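Local atomic coordinates of titin (Homo sapiens, PDB entry 6H4L), a protein that serves as a giant structural protein of the muscle sarcomere, where this immunoglobulin-like M4 domain belongs to the M-band segment, and is also classed as a serine/threonine protein kinase. Residues 24-29 with 69-74; 12-17 with 90-95. All blocks are in the same frame, centred on the assembly; numbering follows the deposited sequence.

Interaction 1. Residues 24-29 with 69-74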
loop_
_atom_site.group_PDB
_atom_site.type_symbol
_atom_site.label_atom_id
_atom_site.label_comp_id
_atom_site.label_asym_id
_atom_site.label_seq_id
_atom_site.Cartn_x
_atom_site.Cartn_y
_atom_site.Cartn_z
ATOM N N GLN A 24 -17.043 1.247 -7.268
ATOM C CA GLN A 24 -16.901 0.547 -6.001
ATOM C C GLN A 24 -15.646 1.020 -5.282
ATOM O O GLN A 24 -14.794 1.685 -5.874
ATOM C CB GLN A 24 -16.864 -0.970 -6.204
ATOM C CG GLN A 24 -18.199 -1.565 -6.635
ATOM C CD GLN A 24 -18.289 -3.062 -6.391
ATOM O OE1 GLN A 24 -17.448 -3.647 -5.703
ATOM N NE2 GLN A 24 -19.316 -3.689 -6.953
ATOM N N ASN A 25 -15.548 0.683 -4.001
ATOM C CA ASN A 25 -14.342 0.949 -3.225
ATOM C C ASN A 25 -13.465 -0.276 -3.263
ATOM O O ASN A 25 -13.941 -1.386 -3.461
ATOM C CB ASN A 25 -14.693 1.245 -1.769
ATOM C CG ASN A 25 -15.811 2.258 -1.635
ATOM O OD1 ASN A 25 -15.833 3.268 -2.334
ATOM N ND2 ASN A 25 -16.750 1.987 -0.733
ATOM N N THR A 26 -12.173 -0.088 -3.064
ATOM C CA THR A 26 -11.307 -1.249 -3.013
ATOM C C THR A 26 -10.167 -1.056 -2.027
ATOM O O THR A 26 -9.883 0.057 -1.595
ATOM C CB THR A 26 -10.770 -1.596 -4.412
ATOM O OG1 THR A 26 -10.323 -2.958 -4.430
ATOM C CG2 THR A 26 -9.648 -0.655 -4.814
ATOM N N ARG A 27 -9.523 -2.155 -1.666
ATOM C CA ARG A 27 -8.380 -2.091 -0.764
ATOM C C ARG A 27 -7.235 -2.917 -1.296
ATOM O O ARG A 27 -7.457 -3.951 -1.932
ATOM C CB ARG A 27 -8.763 -2.648 0.605
ATOM C CG ARG A 27 -9.630 -1.739 1.419
ATOM C CD ARG A 27 -10.068 -2.376 2.730
ATOM N NE ARG A 27 -10.891 -1.433 3.482
ATOM C CZ ARG A 27 -11.718 -1.770 4.466
ATOM N NH1 ARG A 27 -11.846 -3.045 4.815
ATOM N NH2 ARG A 27 -12.426 -0.832 5.087
ATOM N N PHE A 28 -6.019 -2.453 -1.010
ATOM C CA PHE A 28 -4.809 -3.264 -1.100
ATOM C C PHE A 28 -4.330 -3.496 0.322
ATOM O O PHE A 28 -4.374 -2.596 1.151
ATOM C CB PHE A 28 -3.717 -2.543 -1.886
ATOM C CG PHE A 28 -3.963 -2.491 -3.383
ATOM C CD1 PHE A 28 -3.643 -3.575 -4.184
ATOM C CD2 PHE A 28 -4.478 -1.354 -3.979
ATOM C CE1 PHE A 28 -3.848 -3.535 -5.554
ATOM C CE2 PHE A 28 -4.696 -1.308 -5.358
ATOM C CZ PHE A 28 -4.379 -2.400 -6.140
ATOM N N ILE A 29 -3.857 -4.697 0.603
ATOM C CA ILE A 29 -3.417 -5.022 1.962
ATOM C C ILE A 29 -2.097 -5.769 1.873
ATOM O O ILE A 29 -1.935 -6.639 1.027
ATOM C CB ILE A 29 -4.458 -5.887 2.697
ATOM C CG1 ILE A 29 -5.786 -5.136 2.824
ATOM C CG2 ILE A 29 -3.957 -6.259 4.090
ATOM C CD1 ILE A 29 -6.963 -6.015 3.238
ATOM N N LEU A 69 -11.564 4.930 -2.638
ATOM C CA LEU A 69 -13.013 4.987 -2.681
ATOM C C LEU A 69 -13.487 5.419 -4.061
ATOM O O LEU A 69 -12.790 6.164 -4.744
ATOM C CB LEU A 69 -13.531 5.992 -1.655
ATOM C CG LEU A 69 -13.202 5.747 -0.185
ATOM C CD1 LEU A 69 -13.983 6.740 0.664
ATOM C CD2 LEU A 69 -13.550 4.324 0.195
ATOM N N ASP A 70 -14.668 4.947 -4.454
ATOM C CA ASP A 70 -15.342 5.396 -5.667
ATOM C C ASP A 70 -14.459 5.330 -6.915
ATOM O O ASP A 70 -14.275 6.323 -7.613
ATOM C CB ASP A 70 -15.852 6.810 -5.467
ATOM C CG ASP A 70 -16.649 7.304 -6.654
ATOM O OD1 ASP A 70 -17.282 6.443 -7.285
ATOM O OD2 ASP A 70 -16.559 8.507 -6.936
ATOM N N CYS A 71 -13.961 4.133 -7.195
ATOM C CA CYS A 71 -12.966 3.904 -8.239
ATOM C C CYS A 71 -13.417 4.202 -9.657
ATOM O O CYS A 71 -14.438 3.695 -10.110
ATOM C CB CYS A 71 -12.483 2.459 -8.177
ATOM S SG CYS A 71 -11.422 2.119 -6.757
ATOM N N HIS A 72 -12.625 5.007 -10.361
ATOM C CA HIS A 72 -12.872 5.291 -11.770
ATOM C C HIS A 72 -11.685 4.824 -12.601
ATOM O O HIS A 72 -10.703 4.301 -12.055
ATOM C CB HIS A 72 -13.105 6.787 -11.987
ATOM C CG HIS A 72 -14.260 7.342 -11.212
ATOM N ND1 HIS A 72 -14.265 8.622 -10.702
ATOM C CD2 HIS A 72 -15.450 6.795 -10.865
ATOM C CE1 HIS A 72 -15.403 8.839 -10.071
ATOM N NE2 HIS A 72 -16.142 7.749 -10.159
ATOM N N THR A 73 -11.770 5.011 -13.916
ATOM C CA THR A 73 -10.710 4.560 -14.810
ATOM C C THR A 73 -9.361 5.171 -14.441
ATOM O O THR A 73 -8.324 4.502 -14.513
ATOM C CB THR A 73 -11.040 4.870 -16.276
ATOM O OG1 THR A 73 -12.279 4.241 -16.625
ATOM C CG2 THR A 73 -9.939 4.355 -17.190
ATOM N N ASP A 74 -9.383 6.433 -14.024
ATOM C CA ASP A 74 -8.164 7.157 -13.661
ATOM C C ASP A 74 -7.436 6.548 -12.465
ATOM O O ASP A 74 -6.270 6.850 -12.220
ATOM C CB ASP A 74 -8.487 8.622 -13.362
#
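Asn25 reaches Leu69 and Asp70 because its CG lies anti to the carbonyl carbon (chi1 -48°), which swings the amide across the chain that leaves strand 63-68. Leu69 takes the same kind of first rotamer, and its CD2 comes to rest over one face of the amide, 3.6 Å from Asn25 CG. OD1 does the polar work: Asn25 OD1 accepts from Asp70 N at 2.9 Å, in the carbonyl plane and with an angle of 162° at the hydrogen. One residue further on, Cys71 N donates to Gln24 O, also at 2.9 Å, in a nearly straight bond. Two successive backbone N-H groups are therefore taken by two successive residues, one through its side chain and one through its main chain. Between them Asp70 adopts a left-handed backbone conformation (phi 52°), and its side chain leaves the backbone away from 24-29. Cys71 SG packs 3.8 Å from Thr26 CG2, and both side chains also meet Val20; Thr26 OG1 is held separately by His18. Asp70 and His72 bind a zinc ion, and Asp70 O lies over the centre of the His72 ring, 3.4 Å above its plane. The arrangement joins the start of strand B to the E-F loop of an I-set immunoglobulin domain.

Interaction 2. Residues 12-17 with 90-95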
loop_
_atom_site.group_PDB
_atom_site.type_symbol
_atom_site.label_atom_id
_atom_site.label_comp_id
_atom_site.label_asym_id
_atom_site.label_seq_id
_atom_site.Cartn_x
_atom_site.Cartn_y
_atom_site.Cartn_z
ATOM N N THR A 12 5.875 -9.932 4.399
ATOM C CA THR A 12 5.527 -11.347 4.497
ATOM C C THR A 12 4.224 -11.729 3.786
ATOM O O THR A 12 3.966 -12.913 3.553
ATOM C CB THR A 12 5.432 -11.807 5.962
ATOM O OG1 THR A 12 4.341 -11.133 6.602
ATOM C CG2 THR A 12 6.740 -11.531 6.708
ATOM N N LEU A 13 3.391 -10.738 3.480
ATOM C CA LEU A 13 2.184 -10.951 2.685
ATOM C C LEU A 13 2.123 -9.817 1.682
ATOM O O LEU A 13 2.113 -8.641 2.068
ATOM C CB LEU A 13 0.911 -10.915 3.537
ATOM C CG LEU A 13 -0.361 -10.921 2.673
ATOM C CD1 LEU A 13 -0.557 -12.295 2.052
ATOM C CD2 LEU A 13 -1.579 -10.494 3.466
ATOM N N ARG A 14 2.105 -10.167 0.403
ATOM C CA ARG A 14 2.195 -9.151 -0.634
ATOM C C ARG A 14 0.824 -8.781 -1.184
ATOM O O ARG A 14 -0.113 -9.577 -1.136
ATOM C CB ARG A 14 3.115 -9.624 -1.760
ATOM C CG ARG A 14 4.566 -9.806 -1.290
ATOM C CD ARG A 14 5.590 -9.690 -2.414
ATOM N NE ARG A 14 6.954 -9.614 -1.880
ATOM C CZ ARG A 14 7.651 -8.487 -1.746
ATOM N NH1 ARG A 14 7.129 -7.329 -2.124
ATOM N NH2 ARG A 14 8.881 -8.518 -1.245
ATOM N N MET A 15 0.721 -7.559 -1.700
ATOM C CA MET A 15 -0.508 -7.106 -2.340
ATOM C C MET A 15 -0.910 -7.958 -3.533
ATOM O O MET A 15 -0.066 -8.556 -4.204
ATOM C CB MET A 15 -0.354 -5.662 -2.796
ATOM C CG MET A 15 -0.409 -4.654 -1.668
ATOM S SD MET A 15 -0.302 -2.981 -2.350
ATOM C CE MET A 15 1.444 -3.049 -2.667
ATOM N N ARG A 16 -2.212 -7.982 -3.796
ATOM C CA ARG A 16 -2.786 -8.749 -4.893
ATOM C C ARG A 16 -3.262 -7.826 -5.996
ATOM O O ARG A 16 -4.078 -6.941 -5.758
ATOM C CB ARG A 16 -4.003 -9.542 -4.409
ATOM C CG ARG A 16 -3.683 -10.714 -3.496
ATOM C CD ARG A 16 -4.050 -12.032 -4.170
ATOM N NE ARG A 16 -3.896 -13.173 -3.273
ATOM C CZ ARG A 16 -4.815 -13.558 -2.393
ATOM N NH1 ARG A 16 -5.953 -12.886 -2.291
ATOM N NH2 ARG A 16 -4.600 -14.613 -1.615
ATOM N N SER A 17 -2.781 -8.049 -7.212
ATOM C CA SER A 17 -3.319 -7.327 -8.354
ATOM C C SER A 17 -4.767 -7.756 -8.541
ATOM O O SER A 17 -5.084 -8.943 -8.487
ATOM C CB SER A 17 -2.494 -7.612 -9.613
ATOM O OG SER A 17 -1.155 -7.149 -9.459
ATOM N N ALA A 90 11.783 -2.065 2.349
ATOM C CA ALA A 90 11.154 -3.101 1.548
ATOM C C ALA A 90 10.058 -2.420 0.768
ATOM O O ALA A 90 9.499 -1.428 1.227
ATOM C CB ALA A 90 10.546 -4.158 2.440
ATOM N N SER A 91 9.732 -2.966 -0.395
ATOM C CA SER A 91 8.673 -2.362 -1.202
ATOM C C SER A 91 7.873 -3.443 -1.890
ATOM O O SER A 91 8.368 -4.550 -2.134
ATOM C CB SER A 91 9.264 -1.403 -2.237
ATOM O OG SER A 91 8.224 -0.684 -2.897
ATOM N N ASP A 92 6.614 -3.130 -2.189
ATOM C CA ASP A 92 5.733 -4.075 -2.865
ATOM C C ASP A 92 4.861 -3.254 -3.793
ATOM O O ASP A 92 4.613 -2.081 -3.530
ATOM C CB ASP A 92 4.860 -4.801 -1.839
ATOM C CG ASP A 92 4.011 -5.904 -2.450
ATOM O OD1 ASP A 92 4.434 -6.552 -3.429
ATOM O OD2 ASP A 92 2.905 -6.126 -1.927
ATOM N N TYR A 93 4.421 -3.854 -4.893
ATOM C CA TYR A 93 3.529 -3.144 -5.801
ATOM C C TYR A 93 2.549 -4.112 -6.435
ATOM O O TYR A 93 2.804 -5.311 -6.502
ATOM C CB TYR A 93 4.322 -2.401 -6.874
ATOM C CG TYR A 93 5.085 -3.302 -7.818
ATOM C CD1 TYR A 93 4.492 -3.799 -8.970
ATOM C CD2 TYR A 93 6.400 -3.654 -7.554
ATOM C CE1 TYR A 93 5.189 -4.624 -9.836
ATOM C CE2 TYR A 93 7.108 -4.479 -8.418
ATOM C CZ TYR A 93 6.495 -4.962 -9.554
ATOM O OH TYR A 93 7.190 -5.783 -10.414
ATOM N N ALA A 94 1.428 -3.574 -6.901
ATOM C CA ALA A 94 0.399 -4.369 -7.547
ATOM C C ALA A 94 -0.407 -3.451 -8.450
ATOM O O ALA A 94 -0.318 -2.228 -8.352
ATOM C CB ALA A 94 -0.511 -5.030 -6.500
ATOM N N THR A 95 -1.203 -4.054 -9.323
ATOM C CA THR A 95 -1.982 -3.285 -10.279
ATOM C C THR A 95 -3.459 -3.272 -9.930
ATOM O O THR A 95 -4.009 -4.265 -9.457
ATOM C CB THR A 95 -1.826 -3.841 -11.702
ATOM O OG1 THR A 95 -2.320 -5.185 -11.749
ATOM C CG2 THR A 95 -0.372 -3.815 -12.130
HETATM O O HOH W 1 11.131 -6.093 -0.669
HETATM O O HOH W 2 2.644 -8.050 -4.961
#
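Arg14 and Met15 flank Asp92 where the A-A' crossover of the I-set immunoglobulin fold runs alongside strand G, the two chains heading much the same way. The tight part centres on the buried Asp92. Its CG stands anti to the backbone N (chi1 -174°), so the carboxylate projects toward the crossover, and Met15 N donates to Asp92 OD2 (2.6 Å), nearly along the C-O axis. The two side chains lie alongside each other but run opposite ways, with CB and CE of Met15 both against Asp92 OD2. The bend at chi3 (-76°) lays Met15 CE 3.4 Å from Asp92 O. Beside them Met15 CB packs 3.8 Å from Ala94 CB, a small apolar patch next to the charge. The solvent side is held instead by polar bonds and water. There the extended, exposed Arg14 lies across Asp92 and turns NH1 to two acceptors, Asp92 OD1 in a salt bridge and Ser91 O at 3.0 Å. Both lie close to the guanidinium plane. That plane and the carboxylate are 71° apart, and NH1 meets OD1 from above the carboxylate. Arg14 NH2 and Ser91 N each bond weakly to water 1. Water 2 lies between Asp92 OD1 (2.8 Å) and Met15 O (2.9 Å). At the far end, the exposed Ser17 grips the backbone: Thr95 N donates to Ser17 OG at 3.1 Å, almost in line.

In the fold
From the N terminus, strand 7-11 leads into 12-17, which passes from one sheet of the sandwich to the other. Strand 18-20 follows, and 24-29 enters strand 26-35 in the first sheet. Interaction 1 closes when the chain leaves strand 63-68 and reaches 69-74; interaction 2 closes later, when strand 88-98 arrives beside 12-17. The shorter loop is thus nested within the longer one, without crossing. Their centres lie about 16 Å apart, yet Phe28, within 24-29 but not touching 69-74, packs its CB 3.5 Å from Met15 SD and its CE1 3.8 Å from Ala94 CB. Interaction 1 joins the start of strand 26-35 to the turn before strand 77-85; interaction 2 sets 12-17 alongside strand 88-98.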